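Local coordinates for protein annexin A8 (Homo sapiens, PDB 1W3W) that binds calcium and phospholipid membranes as an annexin and works as an anticoagulant, indirectly inhibiting the thromboplastin-specific complex of the blood coagulation cascade, at residues E113-N126 with L155-D169. Numbering follows the deposited sequence.
Sequences EGVIIEILASRTKN and LERILVCLLQGSRDD
L120 lies between L159, L162 and L163, and with them forms the closely packed apolar part of the contact between helix 113-122 and helix 155-163. Its CD2 reaches the opposing helix, 3.9 Å from L163 CG and close to the L159 carbonyl, while its CB meets L162 CD1. One turn earlier, L159 opens its fork toward two isoleucines: CD1 approaches I116 CG2 at 4.0 Å, and CD2 lies against I117 CG1. The I117 CD1 methyl continues the apolar row to L155. With an axis separation of 9.5 Å and a crossing angle of 35°, the helices run roughly parallel. At the N-terminal end E113, extended beyond CG, lays its carboxylate against L155, OE1 3.4 Å from CD2, while OE2 is hydrogen-bonded to S239 OG. Shortening E113 to an alanine is likely to leave the S239 hydroxyl without this acceptor and L155 CD2 less covered. Beyond the leucines, K125 sends CG away from its own N (chi1 170°) and bends at the next three torsions, which brings CD and CE against the G165 oxygen, CE 3.0 Å from O. The far end is polar and partly exposed: water 2 accepts a weak bond from N126 N and donates to D169 OD1. Both helices belong to the predicted second repeat, and their leucines and isoleucines help build the apolar core of the annexin repeat, a right-handed superhelix of five helices.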
loop_
_atom_site.group_PDB
_atom_site.type_symbol
_atom_site.label_atom_id
_atom_site.label_comp_id
_atom_site.label_asym_id
_atom_site.label_seq_id
_atom_site.Cartn_x
_atom_site.Cartn_y
_atom_site.Cartn_z
ATOM N N GLU A 113 -12.519 3.116 1.256
ATOM C CA GLU A 113 -12.269 2.124 2.291
ATOM C C GLU A 113 -11.176 1.161 1.850
ATOM O O GLU A 113 -10.385 0.724 2.662
ATOM C CB GLU A 113 -13.556 1.355 2.642
ATOM C CG GLU A 113 -14.621 2.247 3.269
ATOM C CD GLU A 113 -15.904 1.519 3.634
ATOM O OE1 GLU A 113 -16.600 2.000 4.560
ATOM O OE2 GLU A 113 -16.226 0.481 3.006
ATOM N N GLY A 114 -11.134 0.873 0.554
ATOM C CA GLY A 114 -10.126 0.007 -0.028
ATOM C C GLY A 114 -8.699 0.491 0.189
ATOM O O GLY A 114 -7.812 -0.319 0.384
ATOM N N VAL A 115 -8.485 1.804 0.152
ATOM C CA VAL A 115 -7.175 2.394 0.399
ATOM C C VAL A 115 -6.770 2.132 1.839
ATOM O O VAL A 115 -5.644 1.720 2.115
ATOM C CB VAL A 115 -7.167 3.932 0.122
ATOM C CG1 VAL A 115 -5.843 4.559 0.548
ATOM C CG2 VAL A 115 -7.421 4.210 -1.339
ATOM N N ILE A 116 -7.711 2.347 2.755
ATOM C CA ILE A 116 -7.451 2.195 4.180
ATOM C C ILE A 116 -7.150 0.742 4.545
ATOM O O ILE A 116 -6.216 0.474 5.289
ATOM C CB ILE A 116 -8.642 2.729 5.043
ATOM C CG1 ILE A 116 -8.971 4.186 4.674
ATOM C CG2 ILE A 116 -8.280 2.631 6.533
ATOM C CD1 ILE A 116 -10.293 4.729 5.288
ATOM N N ILE A 117 -7.929 -0.186 3.993
ATOM C CA ILE A 117 -7.718 -1.624 4.205
ATOM C C ILE A 117 -6.315 -2.066 3.757
ATOM O O ILE A 117 -5.595 -2.752 4.489
ATOM C CB ILE A 117 -8.804 -2.426 3.426
ATOM C CG1 ILE A 117 -10.166 -2.277 4.121
ATOM C CG2 ILE A 117 -8.418 -3.896 3.281
ATOM C CD1 ILE A 117 -11.374 -2.583 3.247
ATOM N N GLU A 118 -5.955 -1.677 2.536
ATOM C CA GLU A 118 -4.680 -2.048 1.928
ATOM C C GLU A 118 -3.523 -1.624 2.800
ATOM O O GLU A 118 -2.638 -2.419 3.091
ATOM C CB GLU A 118 -4.570 -1.413 0.533
ATOM C CG GLU A 118 -3.199 -1.480 -0.122
ATOM C CD GLU A 118 -3.068 -0.452 -1.232
ATOM O OE1 GLU A 118 -3.744 -0.599 -2.262
ATOM O OE2 GLU A 118 -2.295 0.504 -1.070
ATOM N N ILE A 119 -3.513 -0.368 3.207
ATOM C CA ILE A 119 -2.391 0.142 3.970
ATOM C C ILE A 119 -2.339 -0.481 5.365
ATOM O O ILE A 119 -1.275 -0.956 5.797
ATOM C CB ILE A 119 -2.410 1.667 4.039
ATOM C CG1 ILE A 119 -2.225 2.233 2.631
ATOM C CG2 ILE A 119 -1.291 2.156 4.939
ATOM C CD1 ILE A 119 -2.326 3.729 2.554
ATOM N N LEU A 120 -3.473 -0.516 6.058
ATOM C CA LEU A 120 -3.476 -1.023 7.432
ATOM C C LEU A 120 -3.152 -2.526 7.517
ATOM O O LEU A 120 -2.517 -2.976 8.472
ATOM C CB LEU A 120 -4.795 -0.701 8.150
ATOM C CG LEU A 120 -4.817 0.650 8.886
ATOM C CD1 LEU A 120 -4.394 1.797 8.000
ATOM C CD2 LEU A 120 -6.181 0.939 9.503
ATOM N N ALA A 121 -3.570 -3.296 6.524
ATOM C CA ALA A 121 -3.329 -4.737 6.531
ATOM C C ALA A 121 -1.936 -5.135 6.050
ATOM O O ALA A 121 -1.404 -6.172 6.471
ATOM C CB ALA A 121 -4.386 -5.440 5.724
ATOM N N SER A 122 -1.327 -4.339 5.184
ATOM C CA SER A 122 -0.086 -4.765 4.533
ATOM C C SER A 122 1.159 -4.180 5.192
ATOM O O SER A 122 2.267 -4.602 4.901
ATOM C CB SER A 122 -0.115 -4.417 3.046
ATOM O OG SER A 122 -0.132 -3.013 2.862
ATOM N N ARG A 123 0.987 -3.202 6.078
ATOM C CA ARG A 123 2.113 -2.640 6.785
ATOM C C ARG A 123 2.333 -3.384 8.105
ATOM O O ARG A 123 1.403 -3.946 8.676
ATOM C CB ARG A 123 1.910 -1.151 7.045
ATOM C CG ARG A 123 2.383 -0.242 5.947
ATOM C CD ARG A 123 2.071 -0.703 4.563
ATOM N NE ARG A 123 2.452 0.289 3.562
ATOM C CZ ARG A 123 2.021 0.278 2.312
ATOM N NH1 ARG A 123 1.200 -0.668 1.894
ATOM N NH2 ARG A 123 2.405 1.234 1.478
ATOM N N THR A 124 3.580 -3.383 8.561
ATOM C CA THR A 124 3.941 -3.968 9.834
ATOM C C THR A 124 3.568 -2.993 10.921
ATOM O O THR A 124 3.346 -1.811 10.675
ATOM C CB THR A 124 5.468 -4.215 9.958
ATOM O OG1 THR A 124 6.150 -2.965 9.928
ATOM C CG2 THR A 124 6.060 -4.981 8.777
ATOM N N LYS A 125 3.590 -3.489 12.147
ATOM C CA LYS A 125 3.315 -2.660 13.309
ATOM C C LYS A 125 4.222 -1.439 13.373
ATOM O O LYS A 125 3.756 -0.340 13.655
ATOM C CB LYS A 125 3.451 -3.495 14.606
ATOM C CG LYS A 125 3.413 -2.662 15.872
ATOM C CD LYS A 125 1.997 -2.287 16.314
ATOM C CE LYS A 125 1.253 -1.249 15.413
ATOM N NZ LYS A 125 1.852 0.122 15.354
ATOM N N ASN A 126 5.514 -1.635 13.132
ATOM C CA ASN A 126 6.486 -0.551 13.238
ATOM C C ASN A 126 6.308 0.474 12.120
ATOM O O ASN A 126 6.464 1.655 12.335
ATOM C CB ASN A 126 7.927 -1.087 13.221
ATOM C CG ASN A 126 8.174 -2.155 14.280
ATOM O OD1 ASN A 126 8.759 -3.188 13.987
ATOM N ND2 ASN A 126 7.722 -1.915 15.501
ATOM N N LEU A 155 -16.278 -3.322 10.111
ATOM C CA LEU A 155 -15.144 -2.777 9.367
ATOM C C LEU A 155 -14.346 -1.865 10.281
ATOM O O LEU A 155 -13.137 -1.988 10.364
ATOM C CB LEU A 155 -15.598 -1.994 8.141
ATOM C CG LEU A 155 -14.433 -1.355 7.372
ATOM C CD1 LEU A 155 -13.608 -2.428 6.685
ATOM C CD2 LEU A 155 -14.936 -0.343 6.378
ATOM N N GLU A 156 -15.048 -0.963 10.971
ATOM C CA GLU A 156 -14.441 -0.070 11.953
ATOM C C GLU A 156 -13.648 -0.808 13.018
ATOM O O GLU A 156 -12.553 -0.378 13.391
ATOM C CB GLU A 156 -15.519 0.770 12.639
ATOM C CG GLU A 156 -14.977 1.913 13.479
ATOM C CD GLU A 156 -14.615 1.522 14.897
ATOM O OE1 GLU A 156 -15.155 0.537 15.438
ATOM O OE2 GLU A 156 -13.772 2.209 15.489
ATOM N N ARG A 157 -14.216 -1.903 13.515
ATOM C CA ARG A 157 -13.582 -2.708 14.542
ATOM C C ARG A 157 -12.275 -3.345 14.065
ATOM O O ARG A 157 -11.283 -3.294 14.774
ATOM C CB ARG A 157 -14.545 -3.796 15.036
ATOM C CG ARG A 157 -15.814 -3.233 15.722
ATOM C CD ARG A 157 -15.631 -2.885 17.194
ATOM N NE ARG A 157 -16.595 -3.603 18.037
ATOM C CZ ARG A 157 -17.001 -3.221 19.251
ATOM N NH1 ARG A 157 -16.537 -2.107 19.824
ATOM N NH2 ARG A 157 -17.885 -3.970 19.906
ATOM N N ILE A 158 -12.268 -3.959 12.879
ATOM C CA ILE A 158 -11.029 -4.575 12.389
ATOM C C ILE A 158 -9.945 -3.531 12.067
ATOM O O ILE A 158 -8.775 -3.756 12.340
ATOM C CB ILE A 158 -11.269 -5.541 11.196
ATOM C CG1 ILE A 158 -10.017 -6.392 10.959
ATOM C CG2 ILE A 158 -11.654 -4.803 9.928
ATOM C CD1 ILE A 158 -10.227 -7.481 9.937
ATOM N N LEU A 159 -10.334 -2.393 11.506
ATOM C CA LEU A 159 -9.368 -1.360 11.148
ATOM C C LEU A 159 -8.713 -0.774 12.391
ATOM O O LEU A 159 -7.491 -0.635 12.453
ATOM C CB LEU A 159 -10.029 -0.267 10.311
ATOM C CG LEU A 159 -10.538 -0.708 8.934
ATOM C CD1 LEU A 159 -11.210 0.429 8.232
ATOM C CD2 LEU A 159 -9.423 -1.290 8.064
ATOM N N VAL A 160 -9.527 -0.449 13.390
ATOM C CA VAL A 160 -9.012 0.034 14.663
ATOM C C VAL A 160 -8.101 -0.998 15.344
ATOM O O VAL A 160 -7.064 -0.649 15.910
ATOM C CB VAL A 160 -10.189 0.465 15.593
ATOM C CG1 VAL A 160 -9.803 0.390 17.061
ATOM C CG2 VAL A 160 -10.623 1.867 15.225
ATOM N N CYS A 161 -8.477 -2.264 15.273
ATOM C CA CYS A 161 -7.660 -3.336 15.833
ATOM C C CYS A 161 -6.299 -3.447 15.144
ATOM O O CYS A 161 -5.295 -3.657 15.811
ATOM C CB CYS A 161 -8.399 -4.665 15.749
ATOM S SG CYS A 161 -7.532 -6.016 16.585
ATOM N N LEU A 162 -6.256 -3.279 13.825
ATOM C CA LEU A 162 -4.987 -3.352 13.088
ATOM C C LEU A 162 -4.006 -2.258 13.523
ATOM O O LEU A 162 -2.790 -2.453 13.464
ATOM C CB LEU A 162 -5.225 -3.303 11.573
ATOM C CG LEU A 162 -5.863 -4.569 10.986
ATOM C CD1 LEU A 162 -6.264 -4.364 9.538
ATOM C CD2 LEU A 162 -4.949 -5.755 11.105
ATOM N N LEU A 163 -4.538 -1.118 13.963
ATOM C CA LEU A 163 -3.730 -0.011 14.473
ATOM C C LEU A 163 -3.345 -0.174 15.934
ATOM O O LEU A 163 -2.316 0.343 16.365
ATOM C CB LEU A 163 -4.508 1.302 14.391
ATOM C CG LEU A 163 -4.825 1.926 13.045
ATOM C CD1 LEU A 163 -5.737 3.134 13.278
ATOM C CD2 LEU A 163 -3.537 2.322 12.317
ATOM N N GLN A 164 -4.208 -0.844 16.693
ATOM C CA GLN A 164 -4.139 -0.876 18.156
ATOM C C GLN A 164 -3.204 -1.994 18.532
ATOM O O GLN A 164 -3.643 -3.082 18.918
ATOM C CB GLN A 164 -5.533 -1.111 18.765
ATOM C CG GLN A 164 -6.413 0.141 18.807
ATOM C CD GLN A 164 -6.314 0.885 20.125
ATOM O OE1 GLN A 164 -5.263 0.873 20.764
ATOM N NE2 GLN A 164 -7.406 1.528 20.537
ATOM N N GLY A 165 -1.910 -1.718 18.415
ATOM C CA GLY A 165 -0.922 -2.768 18.389
ATOM C C GLY A 165 -1.217 -3.653 17.196
ATOM O O GLY A 165 -0.900 -3.289 16.062
ATOM N N SER A 166 -1.891 -4.777 17.442
ATOM C CA SER A 166 -2.006 -5.847 16.459
ATOM C C SER A 166 -0.582 -6.209 16.074
ATOM O O SER A 166 -0.147 -6.034 14.933
ATOM C CB SER A 166 -2.840 -5.428 15.245
ATOM O OG SER A 166 -2.474 -6.169 14.098
ATOM N N ARG A 167 0.145 -6.698 17.065
ATOM C CA ARG A 167 1.577 -6.861 16.947
ATOM C C ARG A 167 1.937 -8.322 16.819
ATOM O O ARG A 167 1.068 -9.189 16.707
ATOM C CB ARG A 167 2.297 -6.227 18.147
ATOM C CG ARG A 167 2.170 -6.984 19.475
ATOM C CD ARG A 167 1.087 -6.455 20.409
ATOM N NE ARG A 167 -0.225 -7.028 20.096
ATOM C CZ ARG A 167 -1.397 -6.417 20.278
ATOM N NH1 ARG A 167 -1.464 -5.191 20.789
ATOM N NH2 ARG A 167 -2.520 -7.046 19.945
ATOM N N ASP A 168 3.234 -8.587 16.863
ATOM C CA ASP A 168 3.750 -9.895 16.516
ATOM C C ASP A 168 5.246 -9.852 16.683
ATOM O O ASP A 168 5.838 -10.710 17.341
ATOM C CB ASP A 168 3.442 -10.222 15.051
ATOM C CG ASP A 168 2.254 -9.443 14.497
ATOM O OD1 ASP A 168 1.316 -9.109 15.262
ATOM O OD2 ASP A 168 2.175 -9.134 13.291
ATOM N N ASP A 169 5.848 -8.842 16.061
ATOM C CA ASP A 169 7.278 -8.672 16.155
ATOM C C ASP A 169 7.705 -9.989 16.776
ATOM O O ASP A 169 8.044 -10.073 17.959
ATOM C CB ASP A 169 7.605 -7.459 17.020
ATOM C CG ASP A 169 7.365 -6.139 16.290
ATOM O OD1 ASP A 169 6.444 -6.073 15.446
ATOM O OD2 ASP A 169 8.047 -5.109 16.494
HETATM O O HOH W 1 3.622 -6.617 12.342
HETATM O O HOH W 2 6.845 -4.717 13.012
#